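Local coordinates for protein lysyl-trna-dependent l-ysyl-phosphatidylgycerol synthase (Bacillus licheniformis, PDB 4V36) that probably transfers lysine from lysyl-tRNA to the membrane lipid phosphatidylglycerol, a modification linked to bacterial resistance, at residues V152-F157 with K193-V198. Numbering follows the deposited sequence.
Sequences VEQPPF and KAPIAV
Phe157 lays one face of its ring over the end of Ile196: the methyl CD1 stands 3.9 Å from the ring centroid, 24° off the normal, a CH-pi contact displaced toward the CE2 side. Ile196 keeps CG1 beside its own backbone N (chi1 -65°) and extends the chain fully from there, which brings both CG1 and CD1 against the aromatic carbons. A flat, wide ring suits this place because two faces and an edge are used at once. CA of Pro155 lies over the rim of the opposite face, and the edge turns to the carbonyl oxygens of Glu153 and Ala194, the latter 3.5 Å from CE2, probably a weakly favourable meeting with the ring hydrogens. Leu162, Leu165 and Phe161 of helix 159-173 touch the same cluster.

Beside that edge the backbones form a short antiparallel ladder. Glu153 and Ile196 are a hydrogen-bonded pair: Glu153 N reaches Ile196 O at 2.7 Å and nearly straight (170°), while Ile196 N returns a bond to Glu153 O at 2.9 Å. Glu153 suits this partly exposed place, its aliphatic CB and CG lying near Ile196 O. On the other face of the sheet, Val152 spreads its two methyls, CG2 to Ala197 CB (3.8 Å) and CG1 to Pro195 CB (4.0 Å). The small Ala197 fits a close non-hydrogen-bonded pair. Pro195 offers a compact ring beside Val152, and the bent side chain of Gln154 brings OE1 to within 3.5 Å of its CG.

Past Gln154 comes loop; the Pro155-Pro156 peptide is cis, and Phe157 N bonds to Gln192 OE1. Strand 149-153, outermost within this chain, thus pairs with 196-200 in the mixed sheet of an acetyltransferase-clan lysyltransferase domain, Ile196's side chain about 12 Å from the bound lysine amide.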
# COMPACT_ATOMS: atom_id res chain seq x y z
N VAL A 152 -17.62 -4.38 -10.18
CA VAL A 152 -16.63 -5.13 -9.43
C VAL A 152 -16.67 -6.60 -9.81
O VAL A 152 -17.69 -7.27 -9.63
CB VAL A 152 -16.83 -4.99 -7.91
CG1 VAL A 152 -15.90 -5.93 -7.16
CG2 VAL A 152 -16.61 -3.55 -7.47
N GLU A 153 -15.56 -7.10 -10.35
CA GLU A 153 -15.49 -8.48 -10.82
C GLU A 153 -14.80 -9.39 -9.81
O GLU A 153 -13.91 -8.95 -9.07
CB GLU A 153 -14.77 -8.55 -12.17
CG GLU A 153 -15.32 -7.60 -13.22
CD GLU A 153 -16.74 -7.94 -13.63
OE1 GLU A 153 -17.12 -9.12 -13.55
OE2 GLU A 153 -17.47 -7.01 -14.05
N GLN A 154 -15.21 -10.65 -9.78
CA GLN A 154 -14.65 -11.62 -8.84
C GLN A 154 -13.79 -12.65 -9.57
O GLN A 154 -14.13 -13.08 -10.67
CB GLN A 154 -15.77 -12.34 -8.08
CG GLN A 154 -16.74 -11.40 -7.38
CD GLN A 154 -16.14 -10.71 -6.17
OE1 GLN A 154 -15.19 -11.22 -5.57
NE2 GLN A 154 -16.68 -9.56 -5.81
N PRO A 155 -12.67 -13.05 -8.95
CA PRO A 155 -11.82 -14.12 -9.50
C PRO A 155 -12.59 -15.44 -9.58
O PRO A 155 -13.51 -15.63 -8.79
CB PRO A 155 -10.67 -14.20 -8.49
CG PRO A 155 -11.20 -13.60 -7.24
CD PRO A 155 -12.14 -12.52 -7.68
N PRO A 156 -12.20 -16.33 -10.50
CA PRO A 156 -11.05 -16.23 -11.41
C PRO A 156 -11.32 -15.35 -12.63
O PRO A 156 -12.46 -15.19 -13.04
CB PRO A 156 -10.83 -17.68 -11.84
CG PRO A 156 -12.21 -18.26 -11.84
CD PRO A 156 -12.94 -17.59 -10.70
N PHE A 157 -10.25 -14.78 -13.19
CA PHE A 157 -10.37 -13.92 -14.36
C PHE A 157 -9.80 -14.61 -15.59
O PHE A 157 -8.77 -15.28 -15.52
CB PHE A 157 -9.66 -12.59 -14.12
CG PHE A 157 -10.08 -11.89 -12.86
CD1 PHE A 157 -11.33 -11.30 -12.77
CD2 PHE A 157 -9.23 -11.82 -11.77
CE1 PHE A 157 -11.73 -10.65 -11.61
CE2 PHE A 157 -9.62 -11.18 -10.61
CZ PHE A 157 -10.87 -10.59 -10.53
N LYS A 193 -5.90 -12.87 -6.83
CA LYS A 193 -6.04 -13.01 -5.38
C LYS A 193 -7.09 -12.07 -4.77
O LYS A 193 -7.35 -12.13 -3.57
CB LYS A 193 -4.69 -12.77 -4.70
CG LYS A 193 -3.61 -13.76 -5.08
CD LYS A 193 -3.90 -15.13 -4.51
CE LYS A 193 -2.78 -16.11 -4.84
NZ LYS A 193 -2.65 -16.34 -6.31
N ALA A 194 -7.68 -11.22 -5.60
CA ALA A 194 -8.60 -10.20 -5.08
C ALA A 194 -9.58 -9.74 -6.15
O ALA A 194 -9.32 -9.88 -7.34
CB ALA A 194 -7.80 -9.01 -4.54
N PRO A 195 -10.73 -9.18 -5.72
CA PRO A 195 -11.69 -8.62 -6.68
C PRO A 195 -11.09 -7.47 -7.48
O PRO A 195 -10.20 -6.77 -6.99
CB PRO A 195 -12.83 -8.11 -5.78
CG PRO A 195 -12.73 -8.93 -4.54
CD PRO A 195 -11.26 -9.17 -4.34
N ILE A 196 -11.56 -7.29 -8.71
CA ILE A 196 -11.09 -6.19 -9.54
C ILE A 196 -12.26 -5.30 -9.96
O ILE A 196 -13.22 -5.77 -10.57
CB ILE A 196 -10.37 -6.70 -10.80
CG1 ILE A 196 -9.09 -7.44 -10.42
CG2 ILE A 196 -10.05 -5.55 -11.73
CD1 ILE A 196 -8.32 -7.97 -11.60
N ALA A 197 -12.16 -4.02 -9.61
CA ALA A 197 -13.18 -3.05 -9.98
C ALA A 197 -12.80 -2.37 -11.29
O ALA A 197 -11.67 -1.92 -11.45
CB ALA A 197 -13.37 -2.03 -8.88
N VAL A 198 -13.75 -2.30 -12.22
CA VAL A 198 -13.49 -1.68 -13.51
C VAL A 198 -14.47 -0.55 -13.82
O VAL A 198 -15.59 -0.53 -13.31
CB VAL A 198 -13.55 -2.71 -14.66
CG1 VAL A 198 -12.46 -3.77 -14.49
CG2 VAL A 198 -14.92 -3.36 -14.72